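Local coordinates for protein histidine acid phosphatase (Hafnia alvei, PDB 4ARU) that belongs to the histidine acid phosphatases, in branch 2 of the histidine phosphatase superfamily, at residues V85-D90 and I300-G305; R12-S17 and Q276-A281; G334-E339 and V352-Q357. All blocks are in the same frame, centred on the assembly; numbering follows the deposited sequence. Where two conformers were deposited one is given.

Contact 1 of 3, residues V85-D90 and I300-G305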
ATOM      1  N   VAL A  85      -1.776 -21.839   4.045  1.00 10.48           N
ATOM      2  CA  VAL A  85      -1.935 -20.596   3.323  1.00  9.88           C
ATOM      3  C   VAL A  85      -3.348 -20.042   3.480  1.00  9.39           C
ATOM      4  O   VAL A  85      -4.314 -20.775   3.341  1.00 10.00           O
ATOM      5  CB  VAL A  85      -1.662 -20.787   1.828  1.00 10.68           C
ATOM      6  CG1 VAL A  85      -1.763 -19.464   1.086  1.00 10.79           C
ATOM      7  CG2 VAL A  85      -0.288 -21.431   1.619  1.00 11.42           C
ATOM      8  N   TYR A  86      -3.453 -18.771   3.822  1.00  8.33           N
ATOM      9  CA  TYR A  86      -4.715 -18.115   4.040  1.00  7.83           C
ATOM     10  C   TYR A  86      -4.687 -16.733   3.478  1.00  7.12           C
ATOM     11  O   TYR A  86      -3.772 -15.984   3.725  1.00  6.57           O
ATOM     12  CB  TYR A  86      -5.048 -18.075   5.523  1.00  7.95           C
ATOM     13  CG  TYR A  86      -6.419 -17.525   5.904  1.00  8.14           C
ATOM     14  CD1 TYR A  86      -6.668 -16.196   5.966  1.00  7.71           C
ATOM     15  CD2 TYR A  86      -7.400 -18.373   6.330  1.00  8.85           C
ATOM     16  CE1 TYR A  86      -7.924 -15.702   6.350  1.00  8.02           C
ATOM     17  CE2 TYR A  86      -8.658 -17.913   6.694  1.00  9.29           C
ATOM     18  CZ  TYR A  86      -8.908 -16.561   6.711  1.00  8.82           C
ATOM     19  OH  TYR A  86     -10.134 -16.069   7.134  1.00  9.44           O
ATOM     20  N   VAL A  87      -5.733 -16.373   2.722  1.00  7.12           N
ATOM     21  CA  VAL A  87      -5.926 -15.051   2.178  1.00  6.67           C
ATOM     22  C   VAL A  87      -7.145 -14.386   2.786  1.00  6.76           C
ATOM     23  O   VAL A  87      -8.209 -14.935   2.736  1.00  6.95           O
ATOM     24  CB  VAL A  87      -6.080 -15.048   0.615  1.00  6.74           C
ATOM     25  CG1 VAL A  87      -6.382 -13.649   0.147  1.00  6.40           C
ATOM     26  CG2 VAL A  87      -4.854 -15.620  -0.065  1.00  6.85           C
ATOM     27  N   TRP A  88      -6.956 -13.181   3.305  1.00  6.36           N
ATOM     28  CA  TRP A  88      -8.052 -12.279   3.673  1.00  6.65           C
ATOM     29  C   TRP A  88      -8.009 -11.075   2.747  1.00  6.24           C
ATOM     30  O   TRP A  88      -7.050 -10.325   2.785  1.00  6.11           O
ATOM     31  CB  TRP A  88      -8.006 -11.835   5.134  1.00  6.91           C
ATOM     32  CG  TRP A  88      -9.242 -11.091   5.515  1.00  7.39           C
ATOM     33  CD1 TRP A  88      -9.433  -9.719   5.533  1.00  7.20           C
ATOM     34  CD2 TRP A  88     -10.520 -11.650   5.771  1.00  7.76           C
ATOM     35  NE1 TRP A  88     -10.722  -9.419   5.828  1.00  7.84           N
ATOM     36  CE2 TRP A  88     -11.418 -10.568   5.999  1.00  8.05           C
ATOM     37  CE3 TRP A  88     -10.998 -12.953   5.913  1.00  8.34           C
ATOM     38  CZ2 TRP A  88     -12.759 -10.760   6.335  1.00  8.59           C
ATOM     39  CZ3 TRP A  88     -12.318 -13.133   6.269  1.00  8.94           C
ATOM     40  CH2 TRP A  88     -13.203 -12.051   6.422  1.00  9.11           C
ATOM     41  N   ALA A  89      -9.022 -10.897   1.911  1.00  6.45           N
ATOM     42  CA  ALA A  89      -9.084  -9.772   1.007  1.00  5.94           C
ATOM     43  C   ALA A  89     -10.169  -8.814   1.422  1.00  6.32           C
ATOM     44  O   ALA A  89     -11.203  -9.236   1.933  1.00  6.48           O
ATOM     45  CB  ALA A  89      -9.389 -10.245  -0.422  1.00  6.12           C
ATOM     46  N   ASP A  90      -9.939  -7.519   1.153  1.00  6.06           N
ATOM     47  CA  ASP A  90     -11.006  -6.549   1.301  1.00  6.64           C
ATOM     48  C   ASP A  90     -12.100  -6.840   0.284  1.00  7.00           C
ATOM     49  O   ASP A  90     -11.935  -7.610  -0.649  1.00  7.11           O
ATOM     50  CB  ASP A  90     -10.477  -5.116   1.139  1.00  6.72           C
ATOM     51  CG  ASP A  90     -11.383  -4.045   1.758  1.00  7.24           C
ATOM     52  OD1 ASP A  90     -12.385  -4.325   2.442  1.00  7.50           O
ATOM     53  OD2 ASP A  90     -11.002  -2.865   1.510  1.00  7.64           O
ATOM     54  N   ILE A 300       1.444 -18.815   6.040  1.00  9.73           N
ATOM     55  CA  ILE A 300       1.432 -17.659   5.202  1.00  9.10           C
ATOM     56  C   ILE A 300       0.038 -17.041   5.276  1.00  8.38           C
ATOM     57  O   ILE A 300      -0.957 -17.696   4.926  1.00  7.99           O
ATOM     58  CB  ILE A 300       1.760 -17.977   3.738  1.00  9.96           C
ATOM     59  CG1 ILE A 300       3.172 -18.627   3.607  1.00 11.47           C
ATOM     60  CG2 ILE A 300       1.654 -16.719   2.864  1.00  9.53           C
ATOM     61  CD1 ILE A 300       3.339 -19.325   2.293  1.00 13.03           C
ATOM     62  N   LEU A 301      -0.020 -15.812   5.736  1.00  7.41           N
ATOM     63  CA  LEU A 301      -1.247 -15.015   5.819  1.00  7.14           C
ATOM     64  C   LEU A 301      -1.052 -13.853   4.851  1.00  6.49           C
ATOM     65  O   LEU A 301      -0.171 -13.028   5.047  1.00  6.24           O
ATOM     66  CB  LEU A 301      -1.544 -14.546   7.230  1.00  7.23           C
ATOM     67  CG  LEU A 301      -2.640 -13.499   7.433  1.00  7.07           C
ATOM     68  CD1 LEU A 301      -3.948 -14.016   6.862  1.00  7.37           C
ATOM     69  CD2 LEU A 301      -2.802 -13.076   8.861  1.00  7.41           C
ATOM     70  N   PHE A 302      -1.838 -13.808   3.776  1.00  6.24           N
ATOM     71  CA  PHE A 302      -1.777 -12.768   2.770  1.00  5.85           C
ATOM     72  C   PHE A 302      -3.052 -11.920   2.923  1.00  5.78           C
ATOM     73  O   PHE A 302      -4.181 -12.464   2.808  1.00  6.00           O
ATOM     74  CB  PHE A 302      -1.688 -13.388   1.372  1.00  6.22           C
ATOM     75  CG  PHE A 302      -1.562 -12.408   0.253  1.00  5.93           C
ATOM     76  CD1 PHE A 302      -2.688 -11.905  -0.370  1.00  6.03           C
ATOM     77  CD2 PHE A 302      -0.317 -11.995  -0.220  1.00  5.80           C
ATOM     78  CE1 PHE A 302      -2.582 -11.062  -1.468  1.00  6.04           C
ATOM     79  CE2 PHE A 302      -0.212 -11.126  -1.309  1.00  5.85           C
ATOM     80  CZ  PHE A 302      -1.365 -10.648  -1.913  1.00  5.65           C
ATOM     81  N   ILE A 303      -2.868 -10.616   3.096  1.00  5.60           N
ATOM     82  CA  ILE A 303      -3.918  -9.684   3.328  1.00  5.80           C
ATOM     83  C   ILE A 303      -3.925  -8.725   2.156  1.00  5.28           C
ATOM     84  O   ILE A 303      -2.934  -7.962   1.943  1.00  5.46           O
ATOM     85  CB  ILE A 303      -3.742  -8.939   4.666  1.00  6.12           C
ATOM     86  CG1 ILE A 303      -3.638  -9.903   5.850  1.00  6.75           C
ATOM     87  CG2 ILE A 303      -4.884  -7.939   4.848  1.00  6.23           C
ATOM     88  CD1 ILE A 303      -3.261  -9.226   7.161  1.00  7.17           C
ATOM     89  N   ALA A 304      -5.018  -8.731   1.390  1.00  5.30           N
ATOM     90  CA  ALA A 304      -5.101  -7.953   0.152  1.00  5.11           C
ATOM     91  C   ALA A 304      -5.890  -6.681   0.426  1.00  5.06           C
ATOM     92  O   ALA A 304      -7.101  -6.691   0.550  1.00  5.17           O
ATOM     93  CB  ALA A 304      -5.777  -8.765  -0.971  1.00  5.35           C
ATOM     94  N   GLY A 305      -5.133  -5.582   0.481  1.00  4.90           N
ATOM     95  CA  GLY A 305      -5.670  -4.273   0.799  1.00  5.11           C
ATOM     96  C   GLY A 305      -5.245  -3.173  -0.176  1.00  5.11           C
ATOM     97  O   GLY A 305      -5.149  -3.389  -1.401  1.00  5.36           O
TER

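Contact 2 of 3, residues R12-S17 and Q276-A281. Unlike the reference sequence in segment 12-17: Arg12 (reference Lys).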
ATOM      1  N   ARG A  12       6.771 -18.253  10.162  1.00  9.95           N
ATOM      2  CA  ARG A  12       5.622 -17.830   9.389  1.00 10.73           C
ATOM      3  C   ARG A  12       5.726 -16.423   8.942  1.00  9.28           C
ATOM      4  O   ARG A  12       6.598 -15.676   9.394  1.00  9.16           O
ATOM      5  CB  ARG A  12       4.358 -18.042  10.145  1.00 12.33           C
ATOM      6  CG  ARG A  12       4.334 -17.443  11.507  1.00 13.48           C
ATOM      7  CD  ARG A  12       3.043 -17.924  12.145  1.00 15.28           C
ATOM      8  NE  ARG A  12       2.848 -17.436  13.517  1.00 17.16           N
ATOM      9  CZ  ARG A  12       3.318 -18.001  14.613  1.00 17.96           C
ATOM     10  NH1 ARG A  12       4.103 -19.078  14.553  1.00 17.90           N
ATOM     11  NH2 ARG A  12       3.028 -17.441  15.788  1.00 19.40           N
ATOM     12  N   VAL A  13       4.844 -16.056   8.030  1.00  8.55           N
ATOM     13  CA  VAL A  13       4.876 -14.762   7.355  0.50  8.09           C
ATOM     14  C   VAL A  13       3.479 -14.166   7.338  1.00  7.79           C
ATOM     15  O   VAL A  13       2.469 -14.909   7.223  1.00  7.82           O
ATOM     16  CB  VAL A  13       5.377 -14.931   5.908  0.50  8.36           C
ATOM     17  CG1 VAL A  13       5.429 -13.607   5.176  0.50  8.08           C
ATOM     18  CG2 VAL A  13       6.746 -15.559   5.906  0.50  8.82           C
ATOM     19  N   VAL A  14       3.422 -12.846   7.407  1.00  7.39           N
ATOM     20  CA  VAL A  14       2.199 -12.087   7.203  1.00  7.35           C
ATOM     21  C   VAL A  14       2.512 -11.028   6.159  1.00  7.32           C
ATOM     22  O   VAL A  14       3.444 -10.218   6.338  1.00  7.04           O
ATOM     23  CB  VAL A  14       1.696 -11.425   8.484  1.00  8.05           C
ATOM     24  CG1 VAL A  14       0.387 -10.668   8.188  1.00  8.39           C
ATOM     25  CG2 VAL A  14       1.594 -12.399   9.620  1.00  8.96           C
ATOM     26  N   ILE A  15       1.765 -11.024   5.073  1.00  6.97           N
ATOM     27  CA  ILE A  15       1.977 -10.158   3.963  1.00  6.82           C
ATOM     28  C   ILE A  15       0.809  -9.194   3.845  1.00  6.72           C
ATOM     29  O   ILE A  15      -0.329  -9.650   3.734  1.00  8.26           O
ATOM     30  CB  ILE A  15       2.066 -10.976   2.674  1.00  7.02           C
ATOM     31  CG1 ILE A  15       3.190 -12.032   2.810  1.00  7.38           C
ATOM     32  CG2 ILE A  15       2.289 -10.090   1.463  1.00  7.02           C
ATOM     33  CD1 ILE A  15       3.294 -12.983   1.648  1.00  8.27           C
ATOM     34  N   LEU A  16       1.062  -7.900   3.917  1.00  6.24           N
ATOM     35  CA  LEU A  16       0.029  -6.878   3.718  1.00  5.80           C
ATOM     36  C   LEU A  16       0.329  -6.269   2.369  1.00  5.44           C
ATOM     37  O   LEU A  16       1.306  -5.522   2.182  1.00  5.78           O
ATOM     38  CB  LEU A  16       0.052  -5.819   4.851  1.00  6.22           C
ATOM     39  CG  LEU A  16      -0.907  -4.674   4.561  1.00  6.49           C
ATOM     40  CD1 LEU A  16      -2.365  -5.127   4.518  1.00  6.87           C
ATOM     41  CD2 LEU A  16      -0.775  -3.596   5.604  1.00  6.96           C
ATOM     42  N   SER A  17      -0.468  -6.663   1.381  1.00  5.29           N
ATOM     43  CA  SER A  17      -0.225  -6.330  -0.001  1.00  5.41           C
ATOM     44  C   SER A  17      -1.198  -5.297  -0.517  1.00  5.48           C
ATOM     45  O   SER A  17      -2.399  -5.407  -0.266  1.00  6.75           O
ATOM     46  CB  SER A  17      -0.396  -7.569  -0.875  1.00  5.43           C
ATOM     47  OG  SER A  17       0.007  -7.330  -2.206  1.00  5.81           O
ATOM     48  N   GLN A 276      -3.027  -4.792  14.848  1.00  8.10           N
ATOM     49  CA  GLN A 276      -3.284  -5.803  15.854  1.00  8.86           C
ATOM     50  C   GLN A 276      -3.327  -7.205  15.230  1.00  8.53           C
ATOM     51  O   GLN A 276      -2.809  -8.176  15.801  1.00  8.59           O
ATOM     52  CB  GLN A 276      -4.627  -5.508  16.572  1.00  9.92           C
ATOM     53  CG  GLN A 276      -4.901  -6.264  17.838  1.00 11.34           C
ATOM     54  CD  GLN A 276      -4.344  -5.581  19.067  1.00 12.38           C
ATOM     55  OE1 GLN A 276      -3.508  -4.617  19.013  1.00 12.99           O
ATOM     56  NE2 GLN A 276      -4.804  -6.043  20.182  1.00 13.89           N
ATOM     57  N   THR A 277      -3.996  -7.326  14.092  1.00  8.15           N
ATOM     58  CA  THR A 277      -4.105  -8.593  13.379  1.00  8.34           C
ATOM     59  C   THR A 277      -2.731  -9.146  12.971  1.00  7.99           C
ATOM     60  O   THR A 277      -2.423 -10.324  13.178  1.00  8.01           O
ATOM     61  CB  THR A 277      -5.020  -8.422  12.172  1.00  8.15           C
ATOM     62  OG1 THR A 277      -6.327  -8.126  12.660  1.00  8.56           O
ATOM     63  CG2 THR A 277      -5.154  -9.676  11.335  1.00  8.31           C
ATOM     64  N   ILE A 278      -1.909  -8.267  12.422  1.00  7.41           N
ATOM     65  CA  ILE A 278      -0.550  -8.645  12.009  1.00  7.54           C
ATOM     66  C   ILE A 278       0.275  -9.097  13.206  1.00  7.61           C
ATOM     67  O   ILE A 278       0.901 -10.185  13.203  1.00  7.54           O
ATOM     68  CB  ILE A 278       0.144  -7.461  11.291  1.00  7.64           C
ATOM     69  CG1 ILE A 278      -0.515  -7.237   9.941  1.00  7.63           C
ATOM     70  CG2 ILE A 278       1.641  -7.728  11.119  1.00  7.82           C
ATOM     71  CD1 ILE A 278      -0.229  -5.920   9.279  1.00  7.80           C
ATOM     72  N   ALA A 279       0.260  -8.303  14.273  1.00  7.45           N
ATOM     73  CA  ALA A 279       1.000  -8.646  15.466  1.00  8.00           C
ATOM     74  C   ALA A 279       0.547  -9.979  16.057  1.00  8.54           C
ATOM     75  O   ALA A 279       1.355 -10.848  16.428  1.00  8.76           O
ATOM     76  CB  ALA A 279       0.858  -7.540  16.509  1.00  8.34           C
ATOM     77  N   HIS A 280      -0.753 -10.155  16.206  1.00  9.15           N
ATOM     78  CA  HIS A 280      -1.299 -11.389  16.697  1.00 10.07           C
ATOM     79  C   HIS A 280      -0.850 -12.592  15.843  1.00  9.54           C
ATOM     80  O   HIS A 280      -0.439 -13.634  16.362  1.00  9.73           O
ATOM     81  CB  HIS A 280      -2.824 -11.301  16.720  1.00 11.05           C
ATOM     82  CG  HIS A 280      -3.454 -12.554  17.195  1.00 12.56           C
ATOM     83  ND1 HIS A 280      -3.842 -13.558  16.343  1.00 13.67           N
ATOM     84  CD2 HIS A 280      -3.712 -13.004  18.441  1.00 13.98           C
ATOM     85  CE1 HIS A 280      -4.324 -14.571  17.035  1.00 14.17           C
ATOM     86  NE2 HIS A 280      -4.272 -14.254  18.316  1.00 15.13           N
ATOM     87  N   ALA A 281      -0.849 -12.400  14.528  1.00  8.66           N
ATOM     88  CA  ALA A 281      -0.485 -13.485  13.587  1.00  9.01           C
ATOM     89  C   ALA A 281       0.996 -13.824  13.729  1.00  9.29           C
ATOM     90  O   ALA A 281       1.393 -14.961  13.479  1.00 10.40           O
ATOM     91  CB  ALA A 281      -0.781 -13.122  12.182  1.00  8.60           C
TER
HETATM   92  O   HOH W   1       0.336 -16.416  15.985  0.50 12.45           O

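Contact 3 of 3, residues G334-E339 and V352-Q357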
ATOM      1  N   GLY A 334       2.767  -4.092  -4.351  1.00  5.81           N
ATOM      2  CA  GLY A 334       3.833  -3.978  -3.340  1.00  5.59           C
ATOM      3  C   GLY A 334       3.298  -4.349  -1.981  1.00  5.52           C
ATOM      4  O   GLY A 334       2.143  -4.085  -1.679  1.00  5.16           O
ATOM      5  N   ALA A 335       4.120  -4.974  -1.155  1.00  5.55           N
ATOM      6  CA  ALA A 335       3.631  -5.490   0.073  1.00  5.32           C
ATOM      7  C   ALA A 335       4.643  -5.339   1.211  1.00  5.34           C
ATOM      8  O   ALA A 335       5.869  -5.525   0.975  1.00  6.09           O
ATOM      9  CB  ALA A 335       3.275  -6.943  -0.082  1.00  5.55           C
ATOM     10  N   LEU A 336       4.133  -5.087   2.414  1.00  5.69           N
ATOM     11  CA  LEU A 336       4.925  -5.258   3.597  1.00  6.19           C
ATOM     12  C   LEU A 336       4.898  -6.730   3.976  1.00  6.17           C
ATOM     13  O   LEU A 336       3.811  -7.328   4.239  1.00  6.60           O
ATOM     14  CB  LEU A 336       4.368  -4.466   4.772  1.00  6.36           C
ATOM     15  CG  LEU A 336       4.528  -2.959   4.669  1.00  6.65           C
ATOM     16  CD1 LEU A 336       3.703  -2.295   5.771  1.00  6.73           C
ATOM     17  CD2 LEU A 336       6.019  -2.603   4.737  1.00  7.02           C
ATOM     18  N   VAL A 337       6.058  -7.315   4.092  1.00  5.91           N
ATOM     19  CA  VAL A 337       6.211  -8.711   4.426  1.00  6.23           C
ATOM     20  C   VAL A 337       6.838  -8.766   5.792  1.00  6.34           C
ATOM     21  O   VAL A 337       8.017  -8.446   5.979  1.00  6.75           O
ATOM     22  CB  VAL A 337       7.070  -9.460   3.398  1.00  6.62           C
ATOM     23  CG1 VAL A 337       7.210 -10.920   3.786  1.00  7.25           C
ATOM     24  CG2 VAL A 337       6.491  -9.293   1.974  1.00  6.76           C
ATOM     25  N   PHE A 338       6.057  -9.232   6.733  1.00  6.19           N
ATOM     26  CA  PHE A 338       6.467  -9.411   8.127  1.00  6.57           C
ATOM     27  C   PHE A 338       6.810 -10.870   8.360  1.00  7.16           C
ATOM     28  O   PHE A 338       5.974 -11.747   8.110  1.00  7.05           O
ATOM     29  CB  PHE A 338       5.369  -9.021   9.109  1.00  6.69           C
ATOM     30  CG  PHE A 338       4.973  -7.592   9.073  1.00  6.44           C
ATOM     31  CD1 PHE A 338       4.073  -7.101   8.142  1.00  6.50           C
ATOM     32  CD2 PHE A 338       5.382  -6.756  10.126  1.00  6.61           C
ATOM     33  CE1 PHE A 338       3.724  -5.786   8.152  1.00  6.44           C
ATOM     34  CE2 PHE A 338       4.971  -5.425  10.161  1.00  6.75           C
ATOM     35  CZ  PHE A 338       4.161  -4.947   9.129  1.00  6.60           C
ATOM     36  N   GLU A 339       8.025 -11.162   8.823  1.00  7.69           N
ATOM     37  CA  GLU A 339       8.532 -12.523   8.977  1.00  8.71           C
ATOM     38  C   GLU A 339       8.801 -12.768  10.426  1.00  8.87           C
ATOM     39  O   GLU A 339       9.531 -12.004  11.065  1.00  8.98           O
ATOM     40  CB  GLU A 339       9.810 -12.713   8.184  1.00 10.40           C
ATOM     41  CG  GLU A 339       9.571 -12.586   6.698  1.00 12.41           C
ATOM     42  CD  GLU A 339      10.784 -12.810   5.812  1.00 16.38           C
ATOM     43  OE1 GLU A 339      11.931 -12.806   6.290  1.00 19.61           O
ATOM     44  OE2 GLU A 339      10.547 -12.973   4.589  1.00 21.23           O
ATOM     45  N   VAL A 352      10.936  -7.024   8.770  1.00  7.41           N
ATOM     46  CA  VAL A 352       9.954  -6.423   7.851  1.00  7.39           C
ATOM     47  C   VAL A 352      10.647  -5.972   6.586  1.00  7.62           C
ATOM     48  O   VAL A 352      11.643  -5.280   6.633  1.00  8.04           O
ATOM     49  CB  VAL A 352       9.169  -5.246   8.476  1.00  7.38           C
ATOM     50  CG1 VAL A 352       7.925  -4.947   7.681  1.00  7.30           C
ATOM     51  CG2 VAL A 352       8.818  -5.474   9.896  1.00  7.73           C
ATOM     52  N   ASN A 353      10.109  -6.389   5.449  1.00  7.98           N
ATOM     53  CA  ASN A 353      10.596  -5.932   4.148  1.00  8.52           C
ATOM     54  C   ASN A 353       9.466  -5.369   3.320  1.00  7.91           C
ATOM     55  O   ASN A 353       8.343  -5.840   3.412  1.00  7.55           O
ATOM     56  CB  ASN A 353      11.219  -7.074   3.337  1.00  9.78           C
ATOM     57  CG  ASN A 353      12.591  -7.495   3.871  1.00 12.39           C
ATOM     58  OD1 ASN A 353      12.666  -8.088   4.928  1.00 16.53           O
ATOM     59  ND2 ASN A 353      13.652  -7.194   3.131  1.00 14.21           N
ATOM     60  N   MET A 354       9.779  -4.386   2.501  1.00  7.79           N
ATOM     61  CA  MET A 354       8.872  -3.950   1.443  0.67  7.61           C
ATOM     62  C   MET A 354       9.274  -4.687   0.195  1.00  8.00           C
ATOM     63  O   MET A 354      10.368  -4.472  -0.286  1.00  8.43           O
ATOM     64  CB  MET A 354       8.934  -2.438   1.215  0.67  7.82           C
ATOM     65  CG  MET A 354       7.825  -1.888   0.357  0.67  7.63           C
ATOM     66  SD  MET A 354       6.166  -2.047   1.154  0.67  6.84           S
ATOM     67  CE  MET A 354       5.377  -1.496  -0.361  0.67  7.08           C
ATOM     68  N   VAL A 355       8.368  -5.506  -0.339  1.00  7.33           N
ATOM     69  CA  VAL A 355       8.681  -6.340  -1.518  1.00  7.45           C
ATOM     70  C   VAL A 355       7.786  -5.884  -2.662  1.00  7.17           C
ATOM     71  O   VAL A 355       6.597  -5.621  -2.450  1.00  8.12           O
ATOM     72  CB  VAL A 355       8.443  -7.825  -1.193  1.00  7.65           C
ATOM     73  CG1 VAL A 355       8.730  -8.731  -2.395  1.00  8.21           C
ATOM     74  CG2 VAL A 355       9.329  -8.247  -0.027  1.00  8.15           C
ATOM     75  N   TYR A 356       8.369  -5.702  -3.826  1.00  6.64           N
ATOM     76  CA  TYR A 356       7.704  -4.984  -4.927  1.00  6.50           C
ATOM     77  C   TYR A 356       8.315  -5.238  -6.268  1.00  6.72           C
ATOM     78  O   TYR A 356       9.457  -5.657  -6.366  1.00  6.90           O
ATOM     79  CB  TYR A 356       7.754  -3.482  -4.626  1.00  6.71           C
ATOM     80  CG  TYR A 356       9.174  -2.969  -4.690  1.00  6.82           C
ATOM     81  CD1 TYR A 356      10.062  -3.151  -3.638  1.00  6.98           C
ATOM     82  CD2 TYR A 356       9.680  -2.339  -5.854  1.00  7.29           C
ATOM     83  CE1 TYR A 356      11.344  -2.674  -3.694  1.00  7.51           C
ATOM     84  CE2 TYR A 356      10.975  -1.917  -5.936  1.00  7.83           C
ATOM     85  CZ  TYR A 356      11.825  -2.122  -4.847  1.00  7.70           C
ATOM     86  OH  TYR A 356      13.121  -1.710  -4.930  1.00  8.63           O
ATOM     87  N   GLN A 357       7.513  -4.988  -7.299  1.00  6.43           N
ATOM     88  CA  GLN A 357       7.998  -4.895  -8.640  1.00  6.93           C
ATOM     89  C   GLN A 357       8.466  -3.471  -8.935  1.00  6.92           C
ATOM     90  O   GLN A 357       7.760  -2.497  -8.642  1.00  6.84           O
ATOM     91  CB  GLN A 357       6.908  -5.295  -9.613  1.00  7.13           C
ATOM     92  CG  GLN A 357       6.680  -6.802  -9.643  1.00  7.36           C
ATOM     93  CD  GLN A 357       5.230  -7.194  -9.827  1.00  7.42           C
ATOM     94  OE1 GLN A 357       4.356  -6.781  -9.041  1.00  7.25           O
ATOM     95  NE2 GLN A 357       4.993  -8.114 -10.739  1.00  7.68           N
TER
HETATM   96  O   HOH W   2      10.693  -9.581   6.217  1.00 18.23           O

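Contact 1 of 3, residues V85-D90 and I300-G305
Tyr86 and Leu301 both set CG anti to the backbone N, at chi1 -174° and 169°. They are paired across the parallel strands, so both side chains rise from one face of the sheet and lie side by side. The chi2 of Leu301, 57°, brings its end nearer. Leu301 CD1 then lies 3.6 Å from Tyr86 CD1, oblique to the ring. On the other face Phe302 also has CG opposite its backbone N across the CA-CB bond. Its ring meets Val87 at the edge, with Val87 CG1 4.1 Å from Phe302 CD1. Further along that face Ala89 CB and Ala304 CB are 3.9 Å apart.

Five backbone bonds join strand 300-305 to segment 85-90. Tyr86 N donates to Ile300 O and Phe302 N to Tyr86 O. Trp88 N donates to Phe302 O at 2.9 Å, Ala304 N to Trp88 O, and Asp90 N to Ala304 O at 3.0 Å. The carbonyls also receive CA-H contacts, such as Val87 CA to Phe302 O at 3.2 Å.

This is a parallel pair in the central mixed sheet of the alpha/beta fold of histidine phosphatases, with helices on both faces. Helix 93-106 covers the Val85 and Val87 face, where Phe102 stacks on Phe302. Helix 264-282 touches Leu301 and Ile303 on the other. Tyr86 OH bonds to Pro292 O and Trp88 NE1 to Asp124 OD2.

The chemistry is thus a ladder of hydrogen bonds between peptide groups, with largely apolar layers on both faces. Five N-H groups are paired across the two segments. At the C-terminal end polar side chains take over, where Asp90 OD2 bonds to His306 NE2.

Contact 2 of 3, residues R12-S17 and Q276-A281
Arg12 supplies the polar link to the helix. Its NE donates to Ala281 O at 2.9 Å, in a nearly straight bond of 168°. The oxygen lies in the guanidinium plane, at the edge. The chain is extended from CG to NE, which carries the group out to the end of segment 276-281. Arg12 differs from the reference sequence, which has lysine here.

A water joins the same site. It donates to His280 O at 2.9 Å and more weakly to Ala281 O, and it takes a weak bond from Arg12 NH2. Ala281 O is therefore approached by both the arginine and the water.

The apolar contacts lie further along the strand. Val14 divides its two methyls: CG2 reaches Ala281 CB at 3.6 Å, and CG1 meets Ile278 CG1 at 4.0 Å. Leu16 CD2 makes a looser contact with Ile278 CD1, at 4.4 Å.

The helix segment runs nearly antiparallel to the strand, at 166°, with the axes 8.9 Å apart. Helix 264-282 covers one face of the sheet, where Ala281 also touches Leu301 and Ile278 touches Phe338. Val13 and Ile15 turn to the other face, against helix 51-70. Strand 9-18 is thus sandwiched between helices.

Contact 3 of 3, residues G334-E339 and V352-Q357
Val352 covers the Phe338 ring with both of its methyls. Its CB leaves the strand on the face shared with Leu336, Phe338 and Met354, and there it forks. CG1 is placed anti to the backbone N, at chi1 -163°, and so stands over the ring centre. Val352 CG1 is 3.9 Å from the centroid of the Phe338 ring and 12° off the normal, a CH-pi contact. The same methyl, Val352 CG1, lies 4.2 Å from Leu336 CD2. The other branch, Val352 CG2, approaches Phe338 CD2 at 3.7 Å. Leu336 and Phe338 continue on to helix 307-317.

Met354 extends this face, but it is modelled in two conformers. In one of them SD lies by Leu336 CD2 and the Ala335 carbonyl, and CE by the Gly334-Ala335 peptide; these contacts are tentative. On the opposite face Val337 CG2 meets Val355 CG2 at 3.6 Å, with helix 51-70 beyond.

The strands form an antiparallel hairpin at strand 9-18 of the central mixed sheet, whose neighbour is strand 335-342. Ala335 and Val355 are a hydrogen-bonded pair, with N-H to O bonds both ways. Val337 and Asn353 are another; Val337 N to Asn353 O is nearly straight, at 172°, whereas Asn353 N reaches Val337 O from a donor position tilted from the carbonyl plane. A water also donates to Val337 O, at 2.9 Å, and to Asn353 OD1.

The chemistry is that of a buried hairpin. One face is aliphatic, aromatic and sulfur-bearing; the other is mostly aliphatic, with the Asn353 amide. Val337 O takes two donors, the Asn353 N-H and the water, and the water ties the Asn353 amide oxygen to the backbone of the opposite strand.

In the fold
All three contacts belong to one mixed sheet. Contacts 1 and 3 are strand pairs, parallel in the first and antiparallel in the third. Contact 3 is wholly buried and contact 1 nearly so, Val85 being partly exposed. Contact 2 is a helix laid on the sheet; it is buried at Val14 and Ile278 but partly exposed at Arg12 and Ala281. Strand 9-18 of contact 2 lies between the other two: Ile15 probably hydrogen-bonds to Leu301 and Ile303 of contact 1, and Leu16 to Leu336 of contact 3. Contacts 1 and 3 do not touch directly. Backbone bonds dominate both strand pairs, whereas the helix is held by aliphatic packing, one arginine bond and a partly weak water bridge.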